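Local coordinates for protein packaging enzyme P4 (Pseudomonas phage phi6, PDB 4BLO) that hydrolyses nucleoside triphosphates as a hexameric RecA-like packaging ATPase and probably uses that energy to drive viral RNA into the phage procapsid, at residues I134-N137 with E138-P142. Numbering follows the deposited sequence.
Sequences ITLN and EKLRP. With ADP (adenosine-5'-diphosphate), chain B.
With chi1 of -59°, T135 sets OG1 beside its backbone N, while K139 bends its chain at chi3 (-100°) and curls back along the helix, so that NZ of K139 donates a hydrogen bond to OG1 of T135 at 3.0 Å. The lysine's CE closes over the same threonine, and its CB lies on the T135 carbonyl oxygen. OG1 is also hydrogen-bonded to the carbonyl of G131 one turn earlier, and NZ makes a further, weak bond to the carbonyl of G260. On the buried side, CG of L136 lies anti to the backbone N, and chi2 of 63° turns CD1 toward the helix C-terminus: it meets CD1 of L140 at 3.8 Å and CG of P142 at the same distance, crossing both side chains at about right angles. These apolar groups face the central sheet, where L136 and L140 both reach V228 and P142 rests on A185; loop residue W112 also touches P142.

The backbone widens here. N of E138 bonds the I134 oxygen at 2.9 Å in the ordinary alpha pattern, but the T135 oxygen accepts its better bond from N of L140 (2.9 Å), five residues on, a pi-type turn, and only a weak one from N of K139. R141 leaves the helix with positive phi, its N bonding weakly to the L136 oxygen. In the first turn of the helix, N of I134 donates to O2A of the ADP alpha-phosphate at 2.9 Å, and I134 CG1 lies 3.5 Å from that oxygen. This is the helix that follows the Walker A P-loop in a RecA-like ATPase core.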
ATOM      1  N   ILE L 134      31.022  17.859  -9.398  1.00 38.49           N
ATOM      2  CA  ILE L 134      32.102  18.495 -10.163  1.00 39.64           C
ATOM      3  C   ILE L 134      31.716  19.940 -10.480  1.00 41.64           C
ATOM      4  O   ILE L 134      32.507  20.837 -10.203  1.00 40.55           O
ATOM      5  CB  ILE L 134      32.435  17.658 -11.435  1.00 44.00           C
ATOM      6  CG1 ILE L 134      33.501  16.580 -11.123  1.00 45.52           C
ATOM      7  CG2 ILE L 134      32.790  18.491 -12.685  1.00 45.91           C
ATOM      8  CD1 ILE L 134      34.967  17.077 -10.666  1.00 57.95           C
ATOM      9  N   THR L 135      30.496  20.158 -11.014  1.00 38.93           N
ATOM     10  CA  THR L 135      29.974  21.484 -11.363  1.00 40.56           C
ATOM     11  C   THR L 135      29.883  22.346 -10.099  1.00 45.64           C
ATOM     12  O   THR L 135      30.311  23.504 -10.119  1.00 45.66           O
ATOM     13  CB  THR L 135      28.617  21.368 -12.069  1.00 44.15           C
ATOM     14  OG1 THR L 135      28.787  20.583 -13.239  1.00 43.01           O
ATOM     15  CG2 THR L 135      28.039  22.722 -12.451  1.00 42.54           C
ATOM     16  N   LEU L 136      29.372  21.753  -8.994  1.00 40.23           N
ATOM     17  CA  LEU L 136      29.237  22.437  -7.723  1.00 38.41           C
ATOM     18  C   LEU L 136      30.593  22.992  -7.206  1.00 44.02           C
ATOM     19  O   LEU L 136      30.673  24.168  -6.848  1.00 44.70           O
ATOM     20  CB  LEU L 136      28.602  21.485  -6.686  1.00 36.07           C
ATOM     21  CG  LEU L 136      28.495  22.009  -5.240  1.00 38.55           C
ATOM     22  CD1 LEU L 136      27.584  23.233  -5.144  1.00 38.78           C
ATOM     23  CD2 LEU L 136      28.030  20.930  -4.315  1.00 36.76           C
ATOM     24  N   ASN L 137      31.644  22.168  -7.196  1.00 40.55           N
ATOM     25  CA  ASN L 137      32.898  22.581  -6.597  1.00 41.55           C
ATOM     26  C   ASN L 137      33.827  23.332  -7.557  1.00 49.33           C
ATOM     27  O   ASN L 137      34.513  24.259  -7.107  1.00 50.02           O
ATOM     28  CB  ASN L 137      33.595  21.390  -5.958  1.00 37.24           C
ATOM     29  CG  ASN L 137      32.804  20.868  -4.772  1.00 53.45           C
ATOM     30  OD1 ASN L 137      32.897  21.366  -3.649  1.00 40.55           O
ATOM     31  ND2 ASN L 137      31.912  19.919  -5.018  1.00 47.72           N
ATOM     32  N   GLU L 138      33.837  22.980  -8.860  1.00 46.30           N
ATOM     33  CA  GLU L 138      34.702  23.657  -9.830  1.00 47.30           C
ATOM     34  C   GLU L 138      34.063  24.911 -10.396  1.00 51.62           C
ATOM     35  O   GLU L 138      34.710  25.957 -10.364  1.00 53.69           O
ATOM     36  CB  GLU L 138      35.100  22.732 -10.982  1.00 49.13           C
ATOM     37  CG  GLU L 138      36.039  21.618 -10.575  1.00 61.57           C
ATOM     38  CD  GLU L 138      36.596  20.816 -11.734  1.00 88.10           C
ATOM     39  OE1 GLU L 138      35.880  20.613 -12.741  1.00 73.38           O
ATOM     40  OE2 GLU L 138      37.754  20.356 -11.616  1.00 95.99           O
ATOM     41  N   LYS L 139      32.828  24.805 -10.965  1.00 45.40           N
ATOM     42  CA  LYS L 139      32.134  25.930 -11.594  1.00 44.44           C
ATOM     43  C   LYS L 139      31.443  26.835 -10.568  1.00 49.61           C
ATOM     44  O   LYS L 139      31.652  28.036 -10.640  1.00 50.95           O
ATOM     45  CB  LYS L 139      31.149  25.465 -12.693  1.00 43.94           C
ATOM     46  CG  LYS L 139      31.866  24.991 -13.992  1.00 29.30           C
ATOM     47  CD  LYS L 139      30.955  24.198 -14.930  1.00 29.47           C
ATOM     48  CE  LYS L 139      31.153  22.695 -14.814  1.00 67.12           C
ATOM     49  NZ  LYS L 139      30.174  21.895 -15.615  1.00 75.36           N
ATOM     50  N   LEU L 140      30.702  26.297  -9.582  1.00 47.00           N
ATOM     51  CA  LEU L 140      30.007  27.147  -8.615  1.00 47.47           C
ATOM     52  C   LEU L 140      30.886  27.723  -7.503  1.00 53.63           C
ATOM     53  O   LEU L 140      30.666  28.882  -7.160  1.00 54.60           O
ATOM     54  CB  LEU L 140      28.782  26.460  -8.036  1.00 46.26           C
ATOM     55  CG  LEU L 140      27.649  26.105  -9.029  1.00 50.98           C
ATOM     56  CD1 LEU L 140      26.692  25.096  -8.392  1.00 50.65           C
ATOM     57  CD2 LEU L 140      26.926  27.335  -9.522  1.00 51.09           C
ATOM     58  N   ARG L 141      31.904  27.005  -6.970  1.00 50.61           N
ATOM     59  CA  ARG L 141      32.834  27.480  -5.886  1.00 50.67           C
ATOM     60  C   ARG L 141      32.058  28.010  -4.643  1.00 51.50           C
ATOM     61  O   ARG L 141      32.136  29.219  -4.385  1.00 54.50           O
ATOM     62  CB  ARG L 141      33.716  28.641  -6.467  1.00 56.23           C
ATOM     63  CG  ARG L 141      34.368  28.412  -7.834  1.00 73.74           C
ATOM     64  CD  ARG L 141      35.689  27.656  -7.791  1.00 87.68           C
ATOM     65  NE  ARG L 141      36.819  28.417  -7.252  1.00102.86           N
ATOM     66  CZ  ARG L 141      37.156  28.475  -5.962  1.00123.83           C
ATOM     67  NH1 ARG L 141      36.408  27.874  -5.043  1.00112.74           N
ATOM     68  NH2 ARG L 141      38.232  29.150  -5.582  1.00115.92           N
ATOM     69  N   PRO L 142      31.321  27.178  -3.872  1.00 42.04           N
ATOM     70  CA  PRO L 142      30.591  27.708  -2.692  1.00 40.65           C
ATOM     71  C   PRO L 142      31.479  28.080  -1.506  1.00 42.45           C
ATOM     72  O   PRO L 142      32.552  27.511  -1.364  1.00 41.06           O
ATOM     73  CB  PRO L 142      29.665  26.579  -2.309  1.00 40.71           C
ATOM     74  CG  PRO L 142      30.049  25.449  -3.206  1.00 44.25           C
ATOM     75  CD  PRO L 142      31.144  25.726  -4.046  1.00 41.02           C
TER
HETATM   76  PB  ADP B 401      27.577  13.194  -9.684  1.00 44.43           P
HETATM   77  O1B ADP B 401      26.455  13.737 -10.601  1.00 42.78           O
HETATM   78  O2B ADP B 401      27.752  14.142  -8.491  1.00 45.14           O
HETATM   79  O3B ADP B 401      27.228  11.816  -9.189  1.00 39.84           O
HETATM   80  PA  ADP B 401      30.432  13.619 -10.195  1.00 56.28           P
HETATM   81  O1A ADP B 401      30.866  13.105  -8.810  1.00 57.28           O
HETATM   82  O2A ADP B 401      30.459  15.099 -10.189  1.00 55.55           O
HETATM   83  O3A ADP B 401      28.944  13.115 -10.514  1.00 49.36           O
HETATM   84  O5' ADP B 401      31.415  13.077 -11.313  1.00 62.70           O
HETATM   85  C5' ADP B 401      30.984  12.975 -12.685  1.00 65.54           C
HETATM   86  C4' ADP B 401      32.129  12.551 -13.564  1.00 68.46           C
HETATM   87  O4' ADP B 401      32.582  11.241 -13.165  1.00 68.89           O
HETATM   88  C3' ADP B 401      31.761  12.413 -15.037  1.00 71.89           C
HETATM   89  O3' ADP B 401      31.839  13.656 -15.727  1.00 72.92           O
HETATM   90  C2' ADP B 401      32.770  11.377 -15.531  1.00 74.12           C
HETATM   91  O2' ADP B 401      34.029  11.946 -15.875  1.00 76.72           O
HETATM   92  C1' ADP B 401      32.898  10.462 -14.306  1.00 72.54           C
HETATM   93  N9  ADP B 401      32.041   9.276 -14.339  1.00 73.50           N
HETATM   94  C8  ADP B 401      30.898   9.049 -13.617  1.00 73.44           C
HETATM   95  N7  ADP B 401      30.328   7.893 -13.858  1.00 74.57           N
HETATM   96  C5  ADP B 401      31.159   7.314 -14.812  1.00 75.05           C
HETATM   97  C6  ADP B 401      31.109   6.076 -15.490  1.00 75.86           C
HETATM   98  N6  ADP B 401      30.114   5.195 -15.357  1.00 74.89           N
HETATM   99  N1  ADP B 401      32.108   5.797 -16.361  1.00 77.60           N
HETATM  100  C2  ADP B 401      33.072   6.705 -16.550  1.00 77.85           C
HETATM  101  N3  ADP B 401      33.214   7.906 -15.982  1.00 75.97           N
HETATM  102  C4  ADP B 401      32.218   8.152 -15.112  1.00 74.50           C